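PDB 5U22: N2152 from Neocallimastix frontalis, which probably hydrolyses rare arabinosyl-containing glycans, as a family 39 glycoside hydrolase from a rumen anaerobic fungus. Local coordinates for residues A[38-43]-A[307-312]; A[62-67]-A[95-100]. All coordinates share one frame; numbering follows the deposited sequence.

Contact 1 of 2, residues A[38-43]-A[307-312]; sequences HCASGA and KWYGDM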
loop_
_atom_site.group_PDB
_atom_site.type_symbol
_atom_site.label_atom_id
_atom_site.label_comp_id
_atom_site.label_asym_id
_atom_site.label_seq_id
_atom_site.Cartn_x
_atom_site.Cartn_y
_atom_site.Cartn_z
ATOM N N HIS A 38 6.905 6.144 1.658
ATOM C CA HIS A 38 5.762 6.009 0.752
ATOM C C HIS A 38 5.287 4.563 0.712
ATOM O O HIS A 38 5.049 3.984 -0.351
ATOM C CB HIS A 38 6.113 6.534 -0.640
ATOM C CG HIS A 38 7.007 7.728 -0.593
ATOM N ND1 HIS A 38 8.348 7.664 -0.902
ATOM C CD2 HIS A 38 6.773 8.996 -0.183
ATOM C CE1 HIS A 38 8.894 8.857 -0.724
ATOM N NE2 HIS A 38 7.959 9.683 -0.286
ATOM N N CYS A 39 5.144 3.985 1.904
ATOM C CA CYS A 39 4.953 2.541 2.005
ATOM C C CYS A 39 3.710 2.073 1.263
ATOM O O CYS A 39 3.710 0.972 0.710
ATOM C CB CYS A 39 4.894 2.112 3.475
ATOM S SG CYS A 39 3.463 2.697 4.436
ATOM N N ALA A 40 2.661 2.894 1.202
ATOM C CA ALA A 40 1.411 2.478 0.582
ATOM C C ALA A 40 1.350 2.788 -0.914
ATOM O O ALA A 40 0.283 2.632 -1.516
ATOM C CB ALA A 40 0.220 3.128 1.305
ATOM N N SER A 41 2.469 3.189 -1.530
ATOM C CA SER A 41 2.485 3.596 -2.938
ATOM C C SER A 41 2.777 2.380 -3.810
ATOM O O SER A 41 3.919 2.114 -4.200
ATOM C CB SER A 41 3.517 4.691 -3.184
ATOM O OG SER A 41 3.284 5.838 -2.393
ATOM N N GLY A 42 1.718 1.640 -4.134
ATOM C CA GLY A 42 1.847 0.480 -5.009
ATOM C C GLY A 42 0.476 -0.084 -5.314
ATOM O O GLY A 42 -0.521 0.311 -4.707
ATOM N N ALA A 43 0.437 -1.027 -6.266
ATOM C CA ALA A 43 -0.838 -1.619 -6.673
ATOM C C ALA A 43 -0.641 -3.010 -7.261
ATOM O O ALA A 43 0.359 -3.283 -7.927
ATOM C CB ALA A 43 -1.566 -0.742 -7.696
ATOM N N LYS A 307 0.394 11.383 -5.850
ATOM C CA LYS A 307 1.546 12.217 -6.183
ATOM C C LYS A 307 1.953 13.074 -4.989
ATOM O O LYS A 307 3.146 13.186 -4.670
ATOM C CB LYS A 307 1.219 13.079 -7.405
ATOM C CG LYS A 307 2.269 14.152 -7.729
ATOM C CD LYS A 307 3.517 13.566 -8.351
ATOM C CE LYS A 307 4.519 14.675 -8.738
ATOM N NZ LYS A 307 5.911 14.180 -8.706
ATOM N N TRP A 308 0.973 13.692 -4.318
ATOM C CA TRP A 308 1.254 14.412 -3.076
ATOM C C TRP A 308 1.985 13.513 -2.096
ATOM O O TRP A 308 2.980 13.907 -1.475
ATOM C CB TRP A 308 -0.048 14.878 -2.437
ATOM C CG TRP A 308 -0.731 16.023 -3.070
ATOM C CD1 TRP A 308 -0.244 16.857 -4.025
ATOM C CD2 TRP A 308 -2.056 16.463 -2.780
ATOM N NE1 TRP A 308 -1.189 17.809 -4.344
ATOM C CE2 TRP A 308 -2.312 17.584 -3.591
ATOM C CE3 TRP A 308 -3.057 16.015 -1.908
ATOM C CZ2 TRP A 308 -3.528 18.273 -3.554
ATOM C CZ3 TRP A 308 -4.261 16.697 -1.871
ATOM C CH2 TRP A 308 -4.487 17.813 -2.689
ATOM N N TYR A 309 1.482 12.287 -1.952
ATOM C CA TYR A 309 2.071 11.324 -1.031
ATOM C C TYR A 309 3.501 10.991 -1.426
ATOM O O TYR A 309 4.420 11.043 -0.597
ATOM C CB TYR A 309 1.196 10.069 -1.026
ATOM C CG TYR A 309 1.634 8.940 -0.125
ATOM C CD1 TYR A 309 2.139 9.180 1.155
ATOM C CD2 TYR A 309 1.482 7.622 -0.540
ATOM C CE1 TYR A 309 2.515 8.129 1.996
ATOM C CE2 TYR A 309 1.832 6.561 0.291
ATOM C CZ TYR A 309 2.346 6.814 1.552
ATOM O OH TYR A 309 2.681 5.747 2.354
ATOM N N GLY A 310 3.707 10.643 -2.695
ATOM C CA GLY A 310 5.034 10.261 -3.145
ATOM C C GLY A 310 6.046 11.382 -3.039
ATOM O O GLY A 310 7.250 11.122 -2.919
ATOM N N ASP A 311 5.582 12.641 -3.111
ATOM C CA ASP A 311 6.464 13.801 -2.984
ATOM C C ASP A 311 6.979 13.997 -1.570
ATOM O O ASP A 311 7.897 14.802 -1.373
ATOM C CB ASP A 311 5.751 15.100 -3.394
ATOM C CG ASP A 311 5.505 15.201 -4.885
ATOM O OD1 ASP A 311 6.080 14.396 -5.648
ATOM O OD2 ASP A 311 4.748 16.118 -5.291
ATOM N N MET A 312 6.385 13.328 -0.581
ATOM C CA MET A 312 6.771 13.574 0.799
ATOM C C MET A 312 8.213 13.149 1.025
ATOM O O MET A 312 8.642 12.087 0.565
ATOM C CB MET A 312 5.838 12.832 1.754
ATOM C CG MET A 312 4.423 13.409 1.787
ATOM S SD MET A 312 3.357 12.487 2.922
ATOM C CE MET A 312 2.551 13.827 3.790
#
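Two hydrogen bonds, each with one side chain reaching across to the other segment's backbone, tie the turn at H38-S41 to Y309 of helix 301-310 and to M312 just beyond it. In the first, H38 NE2 donates to M312 O at 2.6 Å; the N-H...O angle of 164° and an acceptor close to the ring plane show a nearly straight bond, and NE2 meets the oxygen on a lone pair in the carbonyl plane. In the second, A40 N gives its proton to Y309 OH at 3.1 Å, almost linearly, in the plane of the phenol ring. C39 N is equally near that oxygen but badly angled for a bond. The same hydroxyl is hydrogen-bonded to E269, so the phenol links the turn with helix 258-270.

The aromatic contact is T-shaped: the edge of H38 is directed at the face of Y309, with planes 81° apart and centroids separated by 6.0 Å. H38 CB lies over that tyrosine face, while G310 O sits over one face of the imidazole.

Van der Waals contacts complete the interface. With CG pointing opposite the backbone N (chi1 -180°), the Y309 ring extends from the helix to the turn, where A40 CB packs 3.9 Å from Y309 CE2. S41 OG comes obliquely to the ring, 3.1 Å from Y309 CE2.

Within this type I beta turn, S41 N bonds back to H38 O at 2.9 Å. Backbone bonds to N65 and R68 on one flank and G276 and I278 on the other let 38-43 bridge edge strands 66-70 and 275-278, consistent with TIM-barrel closure.

Contact 2 of 2, residues A[62-67]-A[95-100]; sequences LNINVM and PGARVT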
loop_
_atom_site.group_PDB
_atom_site.type_symbol
_atom_site.label_atom_id
_atom_site.label_comp_id
_atom_site.label_asym_id
_atom_site.label_seq_id
_atom_site.Cartn_x
_atom_site.Cartn_y
_atom_site.Cartn_z
ATOM N N LEU A 62 5.220 9.105 -9.299
ATOM C CA LEU A 62 4.546 8.668 -8.084
ATOM C C LEU A 62 5.497 8.182 -7.002
ATOM O O LEU A 62 5.048 7.958 -5.873
ATOM C CB LEU A 62 3.553 7.550 -8.411
ATOM C CG LEU A 62 2.349 7.977 -9.245
ATOM C CD1 LEU A 62 1.415 6.806 -9.439
ATOM C CD2 LEU A 62 1.643 9.147 -8.554
ATOM N N ASN A 63 6.778 7.989 -7.312
ATOM C CA ASN A 63 7.743 7.513 -6.315
ATOM C C ASN A 63 7.297 6.167 -5.737
ATOM O O ASN A 63 7.256 5.966 -4.521
ATOM C CB ASN A 63 7.925 8.558 -5.209
ATOM C CG ASN A 63 9.331 8.601 -4.662
ATOM O OD1 ASN A 63 10.228 7.905 -5.140
ATOM N ND2 ASN A 63 9.537 9.445 -3.655
ATOM N N ILE A 64 6.949 5.247 -6.643
ATOM C CA ILE A 64 6.453 3.922 -6.288
ATOM C C ILE A 64 7.351 3.231 -5.271
ATOM O O ILE A 64 8.583 3.284 -5.360
ATOM C CB ILE A 64 6.335 3.083 -7.574
ATOM C CG1 ILE A 64 5.242 3.648 -8.492
ATOM C CG2 ILE A 64 6.062 1.619 -7.246
ATOM C CD1 ILE A 64 3.845 3.567 -7.888
ATOM N N ASN A 65 6.722 2.543 -4.308
ATOM C CA ASN A 65 7.437 1.715 -3.346
ATOM C C ASN A 65 7.503 0.282 -3.862
ATOM O O ASN A 65 8.510 -0.122 -4.452
ATOM C CB ASN A 65 6.764 1.788 -1.969
ATOM C CG ASN A 65 7.505 1.015 -0.912
ATOM O OD1 ASN A 65 8.735 0.915 -0.935
ATOM N ND2 ASN A 65 6.759 0.454 0.030
ATOM N N VAL A 66 6.433 -0.490 -3.686
ATOM C CA VAL A 66 6.421 -1.894 -4.086
ATOM C C VAL A 66 5.141 -2.173 -4.857
ATOM O O VAL A 66 4.041 -1.936 -4.339
ATOM C CB VAL A 66 6.523 -2.851 -2.886
ATOM C CG1 VAL A 66 6.607 -4.278 -3.386
ATOM C CG2 VAL A 66 7.727 -2.521 -2.026
ATOM N N MET A 67 5.284 -2.690 -6.085
ATOM C CA MET A 67 4.145 -3.185 -6.845
ATOM C C MET A 67 3.966 -4.681 -6.602
ATOM O O MET A 67 4.786 -5.329 -5.949
ATOM C CB MET A 67 4.331 -2.919 -8.342
ATOM C CG MET A 67 4.582 -1.470 -8.689
ATOM S SD MET A 67 3.206 -0.348 -8.319
ATOM C CE MET A 67 2.048 -0.684 -9.647
ATOM N N PRO A 95 14.524 3.793 -9.481
ATOM C CA PRO A 95 15.528 2.939 -8.819
ATOM C C PRO A 95 15.171 2.488 -7.410
ATOM O O PRO A 95 15.676 1.444 -6.976
ATOM C CB PRO A 95 16.786 3.819 -8.827
ATOM C CG PRO A 95 16.615 4.660 -10.034
ATOM C CD PRO A 95 15.142 4.975 -10.104
ATOM N N GLY A 96 14.326 3.214 -6.681
ATOM C CA GLY A 96 13.946 2.693 -5.371
ATOM C C GLY A 96 12.856 1.627 -5.365
ATOM O O GLY A 96 12.653 0.972 -4.337
ATOM N N ALA A 97 12.161 1.432 -6.480
ATOM C CA ALA A 97 10.945 0.618 -6.506
ATOM C C ALA A 97 11.255 -0.876 -6.598
ATOM O O ALA A 97 12.293 -1.283 -7.135
ATOM C CB ALA A 97 10.068 1.039 -7.685
ATOM N N ARG A 98 10.336 -1.697 -6.074
ATOM C CA ARG A 98 10.423 -3.155 -6.145
ATOM C C ARG A 98 9.072 -3.727 -6.535
ATOM O O ARG A 98 8.066 -3.019 -6.589
ATOM C CB ARG A 98 10.859 -3.794 -4.813
ATOM C CG ARG A 98 12.351 -3.740 -4.563
ATOM C CD ARG A 98 12.688 -2.603 -3.653
ATOM N NE ARG A 98 12.167 -2.798 -2.306
ATOM C CZ ARG A 98 11.402 -1.918 -1.667
ATOM N NH1 ARG A 98 11.057 -0.770 -2.259
ATOM N NH2 ARG A 98 10.995 -2.174 -0.428
ATOM N N VAL A 99 9.039 -5.027 -6.803
ATOM C CA VAL A 99 7.787 -5.663 -7.200
ATOM C C VAL A 99 7.697 -7.056 -6.583
ATOM O O VAL A 99 8.665 -7.826 -6.604
ATOM C CB VAL A 99 7.627 -5.710 -8.733
ATOM C CG1 VAL A 99 8.807 -6.432 -9.409
ATOM C CG2 VAL A 99 6.300 -6.345 -9.094
ATOM N N THR A 100 6.531 -7.361 -6.021
ATOM C CA THR A 100 6.256 -8.652 -5.401
ATOM C C THR A 100 5.957 -9.689 -6.479
ATOM O O THR A 100 5.177 -9.427 -7.400
ATOM C CB THR A 100 5.052 -8.522 -4.465
ATOM O OG1 THR A 100 5.326 -7.550 -3.445
ATOM C CG2 THR A 100 4.693 -9.863 -3.825
#
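R98 and N65 meet through their torsions: the arginine CG lies anti to the carbonyl carbon (chi1 -80°) and the chain bends at chi2 and chi3, folding the guanidinium back over the neighbouring strand, while N65 CG, opposite its own N (chi1 -177°), presents the amide oxygen. R98 NH1 donates to N65 OD1 at 3.2 Å; the oxygen lies near the guanidinium plane, but the donor stands above the amide plane, the two planes being 51° apart. NH1 also bonds G96 O at 3.1 Å, so one nitrogen spans both segments. V66 CG2 covers one guanidinium face, offset toward its rim, 3.7 Å from R98 CZ. Replacing R98 by an alanine would probably leave N65 OD1 and G96 O without this shared donor and V66 CG2 without its flat partner.

The backbone bonds form a parallel ladder. R98 N to N65 O (2.9 Å), M67 N to R98 O (2.8 Å) and T100 N to M67 O (2.7 Å) alternate between the two strands, as parallel strands require. On the face opposite V66 and R98, M67 CB packs 4.0 Å from V99 CG2, and both residues touch L91 of helix 84-91. V66 CG1 meets T100 OG1 at 3.5 Å on the other side, where Y140 adjoins both residues. Strand 66-70, helix 84-91 and strand 98-102 thus form a beta-alpha-beta crossover, the repeating unit of the TIM barrel.

How the contacts relate
The centres of contacts 1 and 2 lie about 10 Å apart, and their segments touch directly. Along the chain the order is 38-43, 62-67, 95-100, 307-312, so contact 2 falls wholly between the two halves of contact 1. Contact 2 pairs neighbouring strands 66-70 and 98-102 of the parallel sheet; contact 1 joins 38-43, which lies between strands 66-70 and 275-278, to helix 301-310, which follows strand 275-278. Two probable hydrogen bonds connect the pair: N65 N to S41 O at 2.8 Å and N63 ND2 to G310 O at 2.9 Å. The geometry therefore places both contacts where the start and end of the barrel domain come together, near the beta-sandwich strand 341-347 that Y309 and M312 touch.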